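Local coordinates for lipase-esterase related protein (PDB 3E0X) that is of unknown function but has the alpha/beta hydrolase fold and probably acts as a hydrolase, perhaps of the lipase or esterase kind, at residues Leu19-Gly24 and Cys44-Leu49. Sequence-based numbering, arbitrary orientation. Where two conformers were deposited one is given.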
ATOM      1  N   LEU A  19      -4.910  -7.156  10.750  1.00 10.51           N
ATOM      2  CA  LEU A  19      -4.421  -6.716   9.459  1.00 11.60           C
ATOM      3  C   LEU A  19      -4.411  -5.210   9.483  1.00 10.81           C
ATOM      4  O   LEU A  19      -5.457  -4.565   9.713  1.00 11.31           O
ATOM      5  CB  LEU A  19      -5.349  -7.201   8.355  1.00 11.70           C
ATOM      6  CG  LEU A  19      -5.679  -8.692   8.234  1.00 13.32           C
ATOM      7  CD1 LEU A  19      -6.538  -9.008   6.980  1.00 14.59           C
ATOM      8  CD2 LEU A  19      -4.452  -9.550   8.243  1.00 15.73           C
ATOM      9  N   LEU A  20      -3.235  -4.638   9.253  1.00 10.04           N
ATOM     10  CA  LEU A  20      -3.103  -3.184   9.216  1.00 10.41           C
ATOM     11  C   LEU A  20      -2.861  -2.795   7.751  1.00 10.08           C
ATOM     12  O   LEU A  20      -1.845  -3.180   7.159  1.00 10.59           O
ATOM     13  CB  LEU A  20      -1.936  -2.746  10.120  1.00 10.79           C
ATOM     14  CG  LEU A  20      -1.663  -1.245  10.162  1.00 12.23           C
ATOM     15  CD1 LEU A  20      -2.832  -0.455  10.667  1.00 12.86           C
ATOM     16  CD2 LEU A  20      -0.452  -0.943  11.016  1.00 12.88           C
ATOM     17  N   PHE A  21      -3.809  -2.040   7.181  1.00 10.12           N
ATOM     18  CA  PHE A  21      -3.799  -1.675   5.766  1.00  9.61           C
ATOM     19  C   PHE A  21      -3.217  -0.295   5.594  1.00  9.80           C
ATOM     20  O   PHE A  21      -3.669   0.666   6.245  1.00  9.81           O
ATOM     21  CB  PHE A  21      -5.235  -1.648   5.212  1.00 10.06           C
ATOM     22  CG  PHE A  21      -5.952  -2.993   5.251  1.00 10.26           C
ATOM     23  CD1 PHE A  21      -6.160  -3.724   4.074  1.00 11.74           C
ATOM     24  CD2 PHE A  21      -6.476  -3.509   6.445  1.00 11.64           C
ATOM     25  CE1 PHE A  21      -6.857  -4.953   4.093  1.00 13.13           C
ATOM     26  CE2 PHE A  21      -7.172  -4.713   6.465  1.00 11.04           C
ATOM     27  CZ  PHE A  21      -7.370  -5.437   5.314  1.00 12.42           C
ATOM     28  N   VAL A  22      -2.283  -0.181   4.651  1.00  8.43           N
ATOM     29  CA  VAL A  22      -1.625   1.077   4.351  1.00  8.81           C
ATOM     30  C   VAL A  22      -1.818   1.376   2.866  1.00  9.12           C
ATOM     31  O   VAL A  22      -1.328   0.640   1.994  1.00  9.93           O
ATOM     32  CB  VAL A  22      -0.115   0.993   4.642  1.00  8.64           C
ATOM     33  CG1 VAL A  22       0.550   2.304   4.296  1.00 10.32           C
ATOM     34  CG2 VAL A  22       0.135   0.623   6.101  1.00 10.98           C
ATOM     35  N   HIS A  23      -2.492   2.489   2.597  1.00  8.88           N
ATOM     36  CA  HIS A  23      -2.858   2.860   1.232  1.00  8.99           C
ATOM     37  C   HIS A  23      -1.662   3.448   0.475  1.00  9.84           C
ATOM     38  O   HIS A  23      -0.544   3.523   0.996  1.00 10.64           O
ATOM     39  CB  HIS A  23      -4.011   3.865   1.279  1.00  9.32           C
ATOM     40  CG  HIS A  23      -3.596   5.188   1.819  1.00  8.49           C
ATOM     41  ND1 HIS A  23      -3.847   5.613   3.112  1.00 11.42           N
ATOM     42  CD2 HIS A  23      -2.906   6.185   1.225  1.00  7.30           C
ATOM     43  CE1 HIS A  23      -3.352   6.833   3.270  1.00  7.00           C
ATOM     44  NE2 HIS A  23      -2.750   7.185   2.149  1.00 11.34           N
ATOM     45  N   GLY A  24      -1.931   3.904  -0.741  1.00 10.96           N
ATOM     46  CA  GLY A  24      -0.864   4.332  -1.642  1.00 12.02           C
ATOM     47  C   GLY A  24      -0.919   5.798  -2.029  1.00 11.23           C
ATOM     48  O   GLY A  24      -1.520   6.641  -1.339  1.00 11.17           O
ATOM     49  N   CYS A  44      -9.447  -5.773  11.351  1.00 11.15           N
ATOM     50  CA  CYS A  44      -8.952  -4.908  10.274  1.00 11.59           C
ATOM     51  C   CYS A  44      -8.814  -3.464  10.726  1.00 11.09           C
ATOM     52  O   CYS A  44      -9.782  -2.835  11.201  1.00 11.06           O
ATOM     53  CB  CYS A  44      -9.893  -4.963   9.060  1.00 11.93           C
ATOM     54  SG  CYS A  44     -10.035  -6.591   8.276  1.00 12.92           S
ATOM     55  N   ILE A  45      -7.617  -2.921  10.530  1.00 10.61           N
ATOM     56  CA  ILE A  45      -7.312  -1.542  10.897  1.00 10.34           C
ATOM     57  C   ILE A  45      -6.827  -0.868   9.622  1.00 10.68           C
ATOM     58  O   ILE A  45      -5.856  -1.305   9.029  1.00 11.35           O
ATOM     59  CB  ILE A  45      -6.211  -1.474  12.010  1.00 10.22           C
ATOM     60  CG1 ILE A  45      -6.659  -2.251  13.267  1.00 12.18           C
ATOM     61  CG2 ILE A  45      -5.931  -0.042  12.386  1.00 10.37           C
ATOM     62  CD1 ILE A  45      -5.513  -2.549  14.289  1.00 13.16           C
ATOM     63  N   LEU A  46      -7.532   0.172   9.189  1.00 10.47           N
ATOM     64  CA  LEU A  46      -7.181   0.851   7.933  1.00 11.92           C
ATOM     65  C   LEU A  46      -6.729   2.247   8.279  1.00 12.22           C
ATOM     66  O   LEU A  46      -7.485   3.006   8.849  1.00 12.10           O
ATOM     67  CB  LEU A  46      -8.368   0.855   6.950  1.00 13.20           C
ATOM     68  CG  LEU A  46      -8.778  -0.609   6.686  1.00 15.62           C
ATOM     69  CD1 LEU A  46      -9.986  -0.980   7.518  1.00 17.66           C
ATOM     70  CD2 LEU A  46      -8.977  -0.928   5.204  1.00 15.50           C
ATOM     71  N   LEU A  47      -5.474   2.575   7.961  1.00 12.26           N
ATOM     72  CA  LEU A  47      -4.804   3.813   8.340  0.50 11.94           C
ATOM     73  C   LEU A  47      -4.948   4.904   7.275  1.00 11.51           C
ATOM     74  O   LEU A  47      -4.841   4.579   6.089  1.00 11.91           O
ATOM     75  CB  LEU A  47      -3.309   3.473   8.455  0.50 12.19           C
ATOM     76  CG  LEU A  47      -2.394   4.182   9.437  0.50 13.15           C
ATOM     77  CD1 LEU A  47      -3.062   4.269  10.802  0.50 12.63           C
ATOM     78  CD2 LEU A  47      -1.035   3.470   9.528  0.50 12.40           C
ATOM     79  N   ASP A  48      -5.121   6.161   7.664  1.00 10.46           N
ATOM     80  CA  ASP A  48      -4.864   7.270   6.735  1.00 11.11           C
ATOM     81  C   ASP A  48      -3.459   7.795   7.016  1.00 10.94           C
ATOM     82  O   ASP A  48      -3.128   8.200   8.155  1.00 11.24           O
ATOM     83  CB  ASP A  48      -5.883   8.410   6.922  1.00 10.68           C
ATOM     84  CG  ASP A  48      -7.188   8.198   6.151  1.00 12.33           C
ATOM     85  OD1 ASP A  48      -7.192   7.532   5.089  1.00 12.77           O
ATOM     86  OD2 ASP A  48      -8.219   8.761   6.594  1.00 14.58           O
ATOM     87  N   LEU A  49      -2.610   7.791   5.996  1.00 10.55           N
ATOM     88  CA  LEU A  49      -1.272   8.362   6.168  1.00 10.72           C
ATOM     89  C   LEU A  49      -1.376   9.870   6.382  1.00 10.60           C
ATOM     90  O   LEU A  49      -2.332  10.499   5.957  1.00 11.22           O
ATOM     91  CB  LEU A  49      -0.383   8.070   4.941  1.00 10.36           C
ATOM     92  CG  LEU A  49      -0.087   6.592   4.654  1.00 10.29           C
ATOM     93  CD1 LEU A  49       0.581   6.428   3.280  1.00 12.00           C
ATOM     94  CD2 LEU A  49       0.774   6.041   5.804  1.00 12.90           C
TER
HETATM   95  O   HOH W   1      -4.959   2.534   4.395  1.00 12.47           O
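Two neighbouring parallel strands of the alpha/beta hydrolase sheet meet here, L19 bridging to C44, L20 to I45 and F21 to L46. Three backbone hydrogen bonds tie them: I45 N to L19 O, F21 N to I45 O at 2.9 Å, and L47 N to F21 O. From V22 onward the chains spread. A water bridges the diverging backbones, donating to F21 O (2.9 Å) and L47 O (2.7 Å).

On one face of the sheet F21 carries the packing. With CG anti to the carbonyl carbon (chi1 -63°), its ring lies alongside L46, whose CD2 sits over one ring face, 4.0 Å from the centroid and offset toward the rim. I45 O comes up to the ring edge in plane, and C44 SG is also at the edge, 3.9 Å from CE2. F32 meets the F21 ring edge-to-face from outside the pair. L20 and I45 occupy the other face, where L20 CD1 touches I45 CG2 at 3.6 Å; helix 63-76 covers this side, reaching L20, L47 and L49.

After V22, the H23 ring reaches across to the backbone of L47-L49. Its CG stands between backbone N and carbonyl carbon (chi1 69°), and ND1 gives L47 O a weak, bent bond of 3.3 Å, the oxygen lying in the ring plane. L49 CD1 covers one face of this imidazole in a CH-pi contact. D48 points its carboxylate elsewhere, to L29 N and E54 N. G24 follows directly and touches the bound ortho-xylene, so this splayed end delivers the chain to the ligand pocket, as is typical of alpha/beta hydrolases, whose active-site loops leave the C-terminal ends of parallel strands.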